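Local coordinates for protein prolyl oligopeptidase (Novosphingobium capsulatum, PDB 1YR2) that probably cleaves oligopeptides on the carboxyl side of proline, and less often alanine, as a serine peptidase of the prolyl oligopeptidase (S9A) family, at residues A421-S426 and A442-W447; A378-D383 and L389-D394; A75-A80 and K668-L673; V599-M604 and D659-G664. All coordinates share one frame; numbering follows the deposited sequence.

The four contacts divide between the two domains of a prolyl oligopeptidase. Interactions 1 and 2 lie in the beta-propeller, in the seventh and sixth blades in chain order, with centres about 15 Å apart. Interactions 3 and 4 belong to the peptidase part; the centre of interaction 4 is about 41 Å from that of interaction 1 and equally far from that of interaction 2. The centres of interactions 3 and 4 are about 14 Å apart and the two touch: Lys668 NZ makes a salt bridge of 2.8 Å with Asp603 OD2, while Tyr669 CE2 packs on Met602 CE at 3.7 Å. Interaction 4 reaches the probable active site, where Val599 touches Ser575 of a likely nucleophile elbow.

Interaction 1. Residues A421-S426 and A442-W447; sequences AYLSFS and AKTTPW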
loop_
_atom_site.group_PDB
_atom_site.type_symbol
_atom_site.label_atom_id
_atom_site.label_comp_id
_atom_site.label_asym_id
_atom_site.label_seq_id
_atom_site.Cartn_x
_atom_site.Cartn_y
_atom_site.Cartn_z
ATOM N N ALA A 421 17.475 17.284 3.575
ATOM C CA ALA A 421 16.609 16.376 2.829
ATOM C C ALA A 421 15.634 15.665 3.772
ATOM O O ALA A 421 15.745 15.777 4.986
ATOM C CB ALA A 421 17.452 15.375 2.055
ATOM N N TYR A 422 14.668 14.965 3.208
ATOM C CA TYR A 422 13.560 14.351 3.965
ATOM C C TYR A 422 13.194 13.038 3.290
ATOM O O TYR A 422 13.283 12.927 2.067
ATOM C CB TYR A 422 12.345 15.277 3.988
ATOM C CG TYR A 422 12.726 16.619 4.550
ATOM C CD1 TYR A 422 12.728 16.841 5.922
ATOM C CD2 TYR A 422 13.256 17.611 3.717
ATOM C CE1 TYR A 422 13.168 18.075 6.469
ATOM C CE2 TYR A 422 13.710 18.817 4.225
ATOM C CZ TYR A 422 13.679 19.038 5.603
ATOM O OH TYR A 422 14.141 20.229 6.087
ATOM N N LEU A 423 12.782 12.064 4.088
ATOM C CA LEU A 423 12.417 10.724 3.628
ATOM C C LEU A 423 11.142 10.315 4.356
ATOM O O LEU A 423 11.053 10.469 5.577
ATOM C CB LEU A 423 13.577 9.760 3.970
ATOM C CG LEU A 423 13.555 8.296 3.609
ATOM C CD1 LEU A 423 13.407 8.169 2.120
ATOM C CD2 LEU A 423 14.908 7.683 3.921
ATOM N N SER A 424 10.168 9.774 3.635
ATOM C CA SER A 424 8.943 9.279 4.225
ATOM C C SER A 424 9.111 7.788 4.604
ATOM O O SER A 424 9.549 6.987 3.790
ATOM C CB SER A 424 7.780 9.497 3.252
ATOM O OG SER A 424 6.592 8.998 3.840
ATOM N N PHE A 425 8.767 7.436 5.835
ATOM C CA PHE A 425 9.012 6.087 6.380
ATOM C C PHE A 425 7.746 5.598 7.079
ATOM O O PHE A 425 7.093 6.345 7.871
ATOM C CB PHE A 425 10.166 6.130 7.345
ATOM C CG PHE A 425 10.448 4.832 8.019
ATOM C CD1 PHE A 425 11.154 3.859 7.373
ATOM C CD2 PHE A 425 9.990 4.588 9.294
ATOM C CE1 PHE A 425 11.448 2.663 8.007
ATOM C CE2 PHE A 425 10.241 3.357 9.933
ATOM C CZ PHE A 425 10.978 2.411 9.301
ATOM N N SER A 426 7.422 4.319 6.901
ATOM C CA SER A 426 6.323 3.727 7.656
ATOM C C SER A 426 6.629 2.271 7.981
ATOM O O SER A 426 7.524 1.639 7.359
ATOM C CB SER A 426 5.028 3.866 6.884
ATOM O OG SER A 426 4.957 2.844 5.907
ATOM N N ALA A 442 24.077 10.289 5.201
ATOM C CA ALA A 442 23.080 9.273 4.907
ATOM C C ALA A 442 22.428 8.795 6.212
ATOM O O ALA A 442 22.134 7.623 6.376
ATOM C CB ALA A 442 23.718 8.116 4.115
ATOM N N LYS A 443 22.171 9.737 7.119
ATOM C CA LYS A 443 21.529 9.437 8.390
ATOM C C LYS A 443 20.192 10.156 8.537
ATOM O O LYS A 443 20.049 11.336 8.219
ATOM C CB LYS A 443 22.433 9.866 9.535
ATOM C CG LYS A 443 23.725 9.043 9.736
ATOM C CD LYS A 443 24.503 9.597 10.951
ATOM C CE LYS A 443 25.489 8.579 11.564
ATOM N NZ LYS A 443 26.313 7.916 10.496
ATOM N N THR A 444 19.211 9.424 9.022
ATOM C CA THR A 444 17.915 9.985 9.321
ATOM C C THR A 444 17.818 10.288 10.792
ATOM O O THR A 444 18.431 9.632 11.623
ATOM C CB THR A 444 16.787 9.065 8.889
ATOM O OG1 THR A 444 16.901 7.774 9.514
ATOM C CG2 THR A 444 16.854 8.816 7.373
ATOM N N THR A 445 17.015 11.297 11.081
ATOM C CA THR A 445 16.689 11.737 12.419
ATOM C C THR A 445 15.251 12.202 12.377
ATOM O O THR A 445 14.686 12.450 11.303
ATOM C CB THR A 445 17.564 12.949 12.875
ATOM O OG1 THR A 445 17.581 13.945 11.856
ATOM C CG2 THR A 445 18.972 12.610 13.026
ATOM N N PRO A 446 14.639 12.350 13.527
ATOM C CA PRO A 446 13.267 12.899 13.560
ATOM C C PRO A 446 13.137 14.312 13.028
ATOM O O PRO A 446 14.016 15.136 13.213
ATOM C CB PRO A 446 12.902 12.823 15.060
ATOM C CG PRO A 446 13.823 11.781 15.588
ATOM C CD PRO A 446 15.127 11.937 14.852
ATOM N N TRP A 447 12.018 14.600 12.360
ATOM C CA TRP A 447 11.688 15.944 11.945
ATOM C C TRP A 447 10.559 16.444 12.859
ATOM O O TRP A 447 10.714 16.464 14.077
ATOM C CB TRP A 447 11.343 15.948 10.441
ATOM C CG TRP A 447 11.180 17.320 9.878
ATOM C CD1 TRP A 447 12.097 18.353 9.954
ATOM C CD2 TRP A 447 10.029 17.865 9.194
ATOM N NE1 TRP A 447 11.578 19.481 9.373
ATOM C CE2 TRP A 447 10.315 19.220 8.911
ATOM C CE3 TRP A 447 8.797 17.342 8.783
ATOM C CZ2 TRP A 447 9.414 20.054 8.230
ATOM C CZ3 TRP A 447 7.884 18.157 8.120
ATOM C CH2 TRP A 447 8.205 19.519 7.858
#
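Tyr422 turns an edge of its ring to a face of the Trp447 indole in the last four-stranded blade of the beta-propeller, a T-shaped pair. Their planes stand at 67°, with the phenol centroid 4.9 Å from that of the five-membered indole ring. One carbon makes the approach: Tyr422 CE1 lies over the indole near its rim, 3.6 Å from Trp447 NE1 and 3.7 Å from Trp447 CD1. With CG trans to the backbone N (chi1 -172°), the indole extends toward the phenol. Both rings also rest on Pro114 of strand 110-117, in the first blade, and the phenol oxygen is bonded to Arg116 NE, so the aromatic pair lies where the last blade meets the first. Leu423, the next residue along the strand, turns to the opposite face of the blade and meets Thr444. Strand 433-438 runs between the two strands, so the two segments share no hydrogen bond and touch through side chains. Thr444 OG1 is held by the carbonyl oxygen of Ser402, and its methyl branch makes the apolar touch: Thr444 CG2 lies 4.1 Å from Leu423 CD2.

Interaction 2. Residues A378-D383 and L389-D394; sequences ASYIHD and LAFDLD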
loop_
_atom_site.group_PDB
_atom_site.type_symbol
_atom_site.label_atom_id
_atom_site.label_comp_id
_atom_site.label_asym_id
_atom_site.label_seq_id
_atom_site.Cartn_x
_atom_site.Cartn_y
_atom_site.Cartn_z
ATOM N N ALA A 378 18.547 5.808 -3.576
ATOM C CA ALA A 378 17.853 4.781 -4.380
ATOM C C ALA A 378 17.103 3.859 -3.428
ATOM O O ALA A 378 17.728 3.236 -2.585
ATOM C CB ALA A 378 18.854 3.987 -5.187
ATOM N N SER A 379 15.763 3.846 -3.523
ATOM C CA SER A 379 14.930 3.012 -2.696
ATOM C C SER A 379 14.631 1.655 -3.354
ATOM O O SER A 379 13.923 1.569 -4.366
ATOM C CB SER A 379 13.620 3.747 -2.367
ATOM O OG SER A 379 13.938 4.860 -1.580
ATOM N N TYR A 380 15.179 0.614 -2.749
ATOM C CA TYR A 380 15.082 -0.721 -3.224
ATOM C C TYR A 380 14.154 -1.534 -2.349
ATOM O O TYR A 380 13.970 -1.236 -1.132
ATOM C CB TYR A 380 16.464 -1.414 -3.209
ATOM C CG TYR A 380 17.422 -0.952 -4.273
ATOM C CD1 TYR A 380 17.385 -1.476 -5.552
ATOM C CD2 TYR A 380 18.381 0.006 -3.971
ATOM C CE1 TYR A 380 18.304 -1.054 -6.519
ATOM C CE2 TYR A 380 19.236 0.444 -4.890
ATOM C CZ TYR A 380 19.250 -0.101 -6.165
ATOM O OH TYR A 380 20.198 0.379 -7.077
ATOM N N ILE A 381 13.633 -2.616 -2.926
ATOM C CA ILE A 381 12.967 -3.644 -2.134
ATOM C C ILE A 381 13.996 -4.768 -1.958
ATOM O O ILE A 381 14.305 -5.496 -2.920
ATOM C CB ILE A 381 11.687 -4.167 -2.774
ATOM C CG1 ILE A 381 10.666 -3.038 -3.016
ATOM C CG2 ILE A 381 11.047 -5.210 -1.850
ATOM C CD1 ILE A 381 10.330 -2.235 -1.831
ATOM N N HIS A 382 14.497 -4.856 -0.734
ATOM C CA HIS A 382 15.496 -5.805 -0.285
ATOM C C HIS A 382 14.894 -6.768 0.760
ATOM O O HIS A 382 14.613 -6.391 1.877
ATOM C CB HIS A 382 16.639 -5.005 0.350
ATOM C CG HIS A 382 17.837 -5.835 0.703
ATOM N ND1 HIS A 382 18.667 -6.364 -0.257
ATOM C CD2 HIS A 382 18.347 -6.221 1.903
ATOM C CE1 HIS A 382 19.637 -7.055 0.331
ATOM N NE2 HIS A 382 19.454 -6.999 1.641
ATOM N N ASP A 383 14.725 -8.019 0.374
ATOM C CA ASP A 383 14.037 -9.024 1.206
ATOM C C ASP A 383 12.732 -8.488 1.830
ATOM O O ASP A 383 12.528 -8.518 3.046
ATOM C CB ASP A 383 14.963 -9.596 2.260
ATOM C CG ASP A 383 16.136 -10.380 1.663
ATOM O OD1 ASP A 383 15.955 -11.295 0.832
ATOM O OD2 ASP A 383 17.295 -10.150 2.026
ATOM N N LEU A 389 19.792 3.034 -0.617
ATOM C CA LEU A 389 21.210 3.150 -0.840
ATOM C C LEU A 389 21.595 4.521 -1.365
ATOM O O LEU A 389 20.891 5.123 -2.185
ATOM C CB LEU A 389 21.694 2.031 -1.788
ATOM C CG LEU A 389 21.490 0.592 -1.319
ATOM C CD1 LEU A 389 21.928 -0.470 -2.387
ATOM C CD2 LEU A 389 22.226 0.386 -0.044
ATOM N N ALA A 390 22.755 4.998 -0.917
ATOM C CA ALA A 390 23.291 6.287 -1.340
ATOM C C ALA A 390 24.413 6.098 -2.308
ATOM O O ALA A 390 25.216 5.148 -2.203
ATOM C CB ALA A 390 23.800 7.087 -0.135
ATOM N N PHE A 391 24.490 6.996 -3.282
ATOM C CA PHE A 391 25.583 6.964 -4.282
ATOM C C PHE A 391 25.999 8.395 -4.593
ATOM O O PHE A 391 25.162 9.301 -4.554
ATOM C CB PHE A 391 25.131 6.329 -5.595
ATOM C CG PHE A 391 24.631 4.940 -5.470
ATOM C CD1 PHE A 391 23.277 4.708 -5.167
ATOM C CD2 PHE A 391 25.484 3.841 -5.592
ATOM C CE1 PHE A 391 22.776 3.449 -5.050
ATOM C CE2 PHE A 391 24.960 2.530 -5.439
ATOM C CZ PHE A 391 23.559 2.373 -5.171
ATOM N N ASP A 392 27.276 8.624 -4.905
ATOM C CA ASP A 392 27.678 9.848 -5.594
ATOM C C ASP A 392 26.952 9.918 -6.938
ATOM O O ASP A 392 26.531 8.926 -7.468
ATOM C CB ASP A 392 29.217 9.877 -5.840
ATOM C CG ASP A 392 30.031 9.922 -4.547
ATOM O OD1 ASP A 392 29.528 10.369 -3.486
ATOM O OD2 ASP A 392 31.193 9.517 -4.489
ATOM N N LEU A 393 26.893 11.099 -7.522
ATOM C CA LEU A 393 26.208 11.309 -8.775
ATOM C C LEU A 393 26.799 10.498 -9.909
ATOM O O LEU A 393 26.088 10.156 -10.859
ATOM C CB LEU A 393 26.186 12.815 -9.125
ATOM C CG LEU A 393 25.363 13.736 -8.178
ATOM C CD1 LEU A 393 25.354 15.218 -8.607
ATOM C CD2 LEU A 393 23.997 13.237 -8.030
ATOM N N ASP A 394 28.051 10.109 -9.787
ATOM C CA ASP A 394 28.708 9.295 -10.821
ATOM C C ASP A 394 28.551 7.787 -10.562
ATOM O O ASP A 394 29.087 6.948 -11.308
ATOM C CB ASP A 394 30.171 9.723 -10.947
ATOM C CG ASP A 394 31.045 9.231 -9.798
ATOM O OD1 ASP A 394 30.518 8.850 -8.719
ATOM O OD2 ASP A 394 32.290 9.200 -9.881
#
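Tyr380 and Leu389 share a first-torsion setting, chi1 -73° and -61°, that places each CG opposite its own carbonyl carbon and next to the backbone N. From neighbouring strands the two side chains cross at about a right angle. One methyl does most of the touching: Leu389 CD1 lies 3.8 Å from Tyr380 CE2 and 3.9 Å from CD2 of the same ring. Phe391, two residues further on, shares this face of the sheet and presents an edge of its ring to Ala378, with Phe391 CE1 4.0 Å from Ala378 CB and the methyl near the ring plane. The phenol and phenyl rings barely meet, Tyr380 OH coming no nearer than 4.3 Å to Phe391 CZ. Both rings also pack on Val359, and Leu366 of strand 365-372 lies against Ala378 and Tyr380. Beneath the side chains, Ala378 and Leu389 form an antiparallel hydrogen-bonded pair: Ala378 N donates to Leu389 O at 2.8 Å, and Leu389 N to Ala378 O at 2.9 Å. Tyr380 and Gln387 carry the backbone bonding on toward the turn. Between the short segments 378-382 and 389-392 the directions differ by 143°, well off strict antiparallel. Beyond the pair, Asp383 reaches the peptidase part, its OD1 bonding Tyr531 OH and its carbonyl oxygen Gln463 NE2. Strands 375-382 and 385-392 are the two central strands of the sixth blade, a beta hairpin within the four-stranded antiparallel meander from which a beta-propeller is built.

Interaction 3. Residues A75-A80 and K668-L673; sequences AAWVQA and KYTAAL
A helix-to-helix contact on the peptidase side of the molecule joins helix 72-89, near the start of the chain, to helix 664-675, almost 590 residues later. Trp77 bridges the gap. The nearest CA atoms, those of Trp77 and Ala671, are 9.9 Å apart; with CG trans to the backbone N (chi1 -174°), the indole extends across to the second helix. It arrives edge first: Trp77 CH2 is 4.3 Å from Thr670 CB, which lies near the ring plane. The neighbouring carbon, Trp77 CZ2, is 4.4 Å from the backbone nitrogen of Ala671. Helix 664-675 is the connection in a beta-alpha-beta crossover between the adjacent parallel strands 649-654 and 683-687 of the alpha/beta-hydrolase sheet. Buried Thr670 packs on Val652 and Ile685 of these strands as well as on the indole, its hydroxyl satisfied within its own helix by the carbonyl oxygen of Ser666. Across the contact no hydrogen bond forms; Trp77 NE1 is paired with Ser43 OG, and the ring of Phe667 meets the indole with planes at about 50°.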
loop_
_atom_site.group_PDB
_atom_site.type_symbol
_atom_site.label_atom_id
_atom_site.label_comp_id
_atom_site.label_asym_id
_atom_site.label_seq_id
_atom_site.Cartn_x
_atom_site.Cartn_y
_atom_site.Cartn_z
ATOM N N ALA A 75 -32.136 -14.593 2.216
ATOM C CA ALA A 75 -32.365 -13.488 3.133
ATOM C C ALA A 75 -32.668 -14.036 4.524
ATOM O O ALA A 75 -32.180 -13.514 5.487
ATOM C CB ALA A 75 -33.502 -12.593 2.644
ATOM N N ALA A 76 -33.451 -15.097 4.604
ATOM C CA ALA A 76 -33.863 -15.666 5.892
ATOM C C ALA A 76 -32.652 -16.294 6.587
ATOM O O ALA A 76 -32.476 -16.151 7.785
ATOM C CB ALA A 76 -34.962 -16.731 5.695
ATOM N N TRP A 77 -31.797 -16.954 5.814
ATOM C CA TRP A 77 -30.602 -17.599 6.361
ATOM C C TRP A 77 -29.649 -16.523 6.868
ATOM O O TRP A 77 -29.118 -16.638 7.977
ATOM C CB TRP A 77 -29.928 -18.422 5.267
ATOM C CG TRP A 77 -28.768 -19.243 5.712
ATOM C CD1 TRP A 77 -28.796 -20.490 6.209
ATOM C CD2 TRP A 77 -27.402 -18.842 5.691
ATOM N NE1 TRP A 77 -27.513 -20.902 6.500
ATOM C CE2 TRP A 77 -26.645 -19.896 6.195
ATOM C CE3 TRP A 77 -26.739 -17.670 5.311
ATOM C CZ2 TRP A 77 -25.261 -19.826 6.315
ATOM C CZ3 TRP A 77 -25.364 -17.606 5.450
ATOM C CH2 TRP A 77 -24.652 -18.670 5.938
ATOM N N VAL A 78 -29.442 -15.482 6.052
ATOM C CA VAL A 78 -28.579 -14.376 6.422
ATOM C C VAL A 78 -29.065 -13.717 7.719
ATOM O O VAL A 78 -28.276 -13.456 8.627
ATOM C CB VAL A 78 -28.445 -13.343 5.275
ATOM C CG1 VAL A 78 -27.911 -11.992 5.799
ATOM C CG2 VAL A 78 -27.535 -13.887 4.196
ATOM N N GLN A 79 -30.367 -13.462 7.830
ATOM C CA GLN A 79 -30.882 -12.795 9.031
ATOM C C GLN A 79 -30.612 -13.632 10.306
ATOM O O GLN A 79 -30.157 -13.092 11.304
ATOM C CB GLN A 79 -32.399 -12.511 8.857
ATOM C CG GLN A 79 -33.122 -11.971 10.089
ATOM C CD GLN A 79 -34.487 -11.313 9.725
ATOM O OE1 GLN A 79 -34.541 -10.405 8.867
ATOM N NE2 GLN A 79 -35.571 -11.760 10.374
ATOM N N ALA A 80 -30.888 -14.940 10.225
ATOM C CA ALA A 80 -30.665 -15.902 11.312
ATOM C C ALA A 80 -29.180 -16.056 11.682
ATOM O O ALA A 80 -28.832 -16.012 12.860
ATOM C CB ALA A 80 -31.306 -17.296 10.966
ATOM N N LYS A 668 -21.788 -20.627 1.808
ATOM C CA LYS A 668 -21.794 -22.107 1.626
ATOM C C LYS A 668 -20.743 -22.758 2.506
ATOM O O LYS A 668 -20.966 -23.835 3.058
ATOM C CB LYS A 668 -21.509 -22.487 0.161
ATOM C CG LYS A 668 -22.673 -22.100 -0.777
ATOM C CD LYS A 668 -22.645 -22.915 -2.069
ATOM C CE LYS A 668 -21.284 -22.930 -2.702
ATOM N NZ LYS A 668 -21.332 -23.521 -4.056
ATOM N N TYR A 669 -19.595 -22.092 2.645
ATOM C CA TYR A 669 -18.502 -22.573 3.492
ATOM C C TYR A 669 -18.939 -22.656 4.944
ATOM O O TYR A 669 -18.689 -23.650 5.594
ATOM C CB TYR A 669 -17.281 -21.645 3.350
ATOM C CG TYR A 669 -16.172 -21.941 4.269
ATOM C CD1 TYR A 669 -15.345 -23.044 4.058
ATOM C CD2 TYR A 669 -15.835 -21.061 5.281
ATOM C CE1 TYR A 669 -14.265 -23.325 4.922
ATOM C CE2 TYR A 669 -14.761 -21.327 6.138
ATOM C CZ TYR A 669 -13.963 -22.442 5.933
ATOM O OH TYR A 669 -12.908 -22.669 6.791
ATOM N N THR A 670 -19.650 -21.643 5.418
ATOM C CA THR A 670 -20.201 -21.646 6.782
ATOM C C THR A 670 -21.238 -22.763 7.002
ATOM O O THR A 670 -21.272 -23.439 8.039
ATOM C CB THR A 670 -20.860 -20.262 7.054
ATOM O OG1 THR A 670 -19.849 -19.240 6.993
ATOM C CG2 THR A 670 -21.420 -20.218 8.483
ATOM N N ALA A 671 -22.131 -22.939 6.041
ATOM C CA ALA A 671 -23.110 -24.024 6.109
ATOM C C ALA A 671 -22.414 -25.367 6.224
ATOM O O ALA A 671 -22.829 -26.192 7.025
ATOM C CB ALA A 671 -24.086 -23.993 4.918
ATOM N N ALA A 672 -21.337 -25.570 5.454
ATOM C CA ALA A 672 -20.577 -26.788 5.483
ATOM C C ALA A 672 -19.925 -27.023 6.838
ATOM O O ALA A 672 -20.054 -28.143 7.398
ATOM C CB ALA A 672 -19.490 -26.838 4.338
ATOM N N LEU A 673 -19.258 -25.993 7.384
ATOM C CA LEU A 673 -18.636 -26.109 8.703
ATOM C C LEU A 673 -19.665 -26.399 9.810
ATOM O O LEU A 673 -19.384 -27.199 10.685
ATOM C CB LEU A 673 -17.952 -24.781 9.109
ATOM C CG LEU A 673 -16.753 -24.307 8.318
ATOM C CD1 LEU A 673 -16.305 -22.992 8.821
ATOM C CD2 LEU A 673 -15.589 -25.300 8.409
#

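Interaction 4. Residues V599-M604 and D659-G664; sequences VGVMDM and DRVVPG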
loop_
_atom_site.group_PDB
_atom_site.type_symbol
_atom_site.label_atom_id
_atom_site.label_comp_id
_atom_site.label_asym_id
_atom_site.label_seq_id
_atom_site.Cartn_x
_atom_site.Cartn_y
_atom_site.Cartn_z
ATOM N N VAL A 599 -14.081 -12.513 3.299
ATOM C CA VAL A 599 -14.438 -12.493 1.888
ATOM C C VAL A 599 -13.674 -13.499 1.049
ATOM O O VAL A 599 -13.112 -13.165 -0.032
ATOM C CB VAL A 599 -14.391 -11.031 1.289
ATOM C CG1 VAL A 599 -15.438 -10.128 2.048
ATOM C CG2 VAL A 599 -13.039 -10.398 1.410
ATOM N N GLY A 600 -13.630 -14.734 1.544
ATOM C CA GLY A 600 -12.700 -15.731 1.006
ATOM C C GLY A 600 -13.298 -16.382 -0.240
ATOM O O GLY A 600 -14.537 -16.494 -0.366
ATOM N N VAL A 601 -12.446 -16.752 -1.178
ATOM C CA VAL A 601 -12.850 -17.555 -2.336
ATOM C C VAL A 601 -12.918 -19.049 -1.935
ATOM O O VAL A 601 -11.965 -19.786 -2.110
ATOM C CB VAL A 601 -11.859 -17.346 -3.542
ATOM C CG1 VAL A 601 -12.426 -17.926 -4.778
ATOM C CG2 VAL A 601 -11.555 -15.844 -3.758
ATOM N N MET A 602 -14.049 -19.485 -1.407
ATOM C CA MET A 602 -14.157 -20.786 -0.741
ATOM C C MET A 602 -14.576 -21.932 -1.663
ATOM O O MET A 602 -14.189 -23.060 -1.417
ATOM C CB MET A 602 -15.082 -20.691 0.480
ATOM C CG MET A 602 -14.664 -19.607 1.481
ATOM S SD MET A 602 -12.846 -19.672 1.903
ATOM C CE MET A 602 -12.965 -19.253 3.666
ATOM N N ASP A 603 -15.330 -21.627 -2.721
ATOM C CA ASP A 603 -15.669 -22.626 -3.713
ATOM C C ASP A 603 -14.800 -22.406 -4.965
ATOM O O ASP A 603 -15.094 -21.593 -5.833
ATOM C CB ASP A 603 -17.155 -22.593 -4.039
ATOM C CG ASP A 603 -17.577 -23.759 -4.964
ATOM O OD1 ASP A 603 -16.690 -24.316 -5.703
ATOM O OD2 ASP A 603 -18.760 -24.152 -5.045
ATOM N N MET A 604 -13.693 -23.111 -4.992
ATOM C CA MET A 604 -12.674 -22.971 -6.028
ATOM C C MET A 604 -13.019 -23.753 -7.275
ATOM O O MET A 604 -12.278 -23.704 -8.261
ATOM C CB MET A 604 -11.341 -23.461 -5.465
ATOM C CG MET A 604 -10.772 -22.568 -4.382
ATOM S SD MET A 604 -10.473 -20.868 -4.919
ATOM C CE MET A 604 -9.339 -21.080 -6.250
ATOM N N ASP A 659 -19.405 -7.304 -4.816
ATOM C CA ASP A 659 -19.178 -7.456 -6.262
ATOM C C ASP A 659 -17.905 -8.187 -6.618
ATOM O O ASP A 659 -17.760 -8.663 -7.743
ATOM C CB ASP A 659 -19.118 -6.100 -6.924
ATOM C CG ASP A 659 -20.456 -5.411 -6.908
ATOM O OD1 ASP A 659 -21.490 -6.090 -7.092
ATOM O OD2 ASP A 659 -20.560 -4.200 -6.684
ATOM N N ARG A 660 -16.972 -8.189 -5.689
ATOM C CA ARG A 660 -15.652 -8.677 -5.961
ATOM C C ARG A 660 -15.568 -10.147 -5.660
ATOM O O ARG A 660 -15.273 -10.909 -6.540
ATOM C CB ARG A 660 -14.656 -7.914 -5.135
ATOM C CG ARG A 660 -13.264 -8.227 -5.520
ATOM C CD ARG A 660 -12.248 -7.258 -4.957
ATOM N NE ARG A 660 -10.967 -7.562 -5.569
ATOM C CZ ARG A 660 -10.085 -8.441 -5.119
ATOM N NH1 ARG A 660 -10.289 -9.118 -3.990
ATOM N NH2 ARG A 660 -8.958 -8.627 -5.803
ATOM N N VAL A 661 -15.813 -10.525 -4.417
ATOM C CA VAL A 661 -15.959 -11.940 -4.074
ATOM C C VAL A 661 -17.398 -12.165 -3.617
ATOM O O VAL A 661 -17.758 -11.706 -2.555
ATOM C CB VAL A 661 -15.011 -12.371 -2.944
ATOM C CG1 VAL A 661 -15.173 -13.870 -2.657
ATOM C CG2 VAL A 661 -13.528 -12.066 -3.272
ATOM N N VAL A 662 -18.202 -12.879 -4.401
ATOM C CA VAL A 662 -19.631 -13.005 -4.050
ATOM C C VAL A 662 -19.758 -13.684 -2.675
ATOM O O VAL A 662 -19.035 -14.645 -2.363
ATOM C CB VAL A 662 -20.487 -13.735 -5.097
ATOM C CG1 VAL A 662 -20.637 -12.865 -6.395
ATOM C CG2 VAL A 662 -19.948 -15.124 -5.402
ATOM N N PRO A 663 -20.687 -13.215 -1.853
ATOM C CA PRO A 663 -20.779 -13.729 -0.482
ATOM C C PRO A 663 -21.170 -15.189 -0.411
ATOM O O PRO A 663 -20.901 -15.858 0.611
ATOM C CB PRO A 663 -21.846 -12.835 0.173
ATOM C CG PRO A 663 -21.970 -11.645 -0.722
ATOM C CD PRO A 663 -21.659 -12.138 -2.123
ATOM N N GLY A 664 -21.783 -15.707 -1.473
ATOM C CA GLY A 664 -22.111 -17.099 -1.540
ATOM C C GLY A 664 -20.981 -18.042 -1.198
ATOM O O GLY A 664 -21.244 -19.119 -0.679
#
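Asp658 OD1 accepts hydrogen bonds from the backbone N of both Val661 and Arg660, which probably helps hold the turn from which the isopropyl group of Val661 rests against the carbonyl oxygen of Val599. Val661 CG1 and CG2 each lie 3.4 Å from Val599 O, and Val661 CB is only slightly farther, at 3.6 Å. These are van der Waals contacts, with no hydrogen bond between the two loops. Val661 sits with CG1 trans to its backbone N (chi1 -178°) and CG2 trans to its carbonyl carbon, a setting that turns both methyls toward the oxygen, about equally far from it. CG1 also packs against a second carbonyl oxygen, 3.5 Å from Gly600 O. It makes the apolar touch with the next residue as well, Val601 CG2 standing 4.3 Å from Val661 CG1, while Val599 CB and Val661 CB are 4.5 Å apart. One buried side chain thus bears on three successive residues of the opposite loop. On that loop, Val599 remains backbone-bonded to Thr653 of strand 649-654, and Asp603 N is bonded to His665 ND1. Val599 and Arg660 also touch Ser575, probably the nucleophile on the elbow that follows strand 569-574. The two loops leave the carboxyl ends of the adjacent parallel strands 594-598 and 649-654, and that rim of the central sheet is where an alpha/beta hydrolase builds its active site.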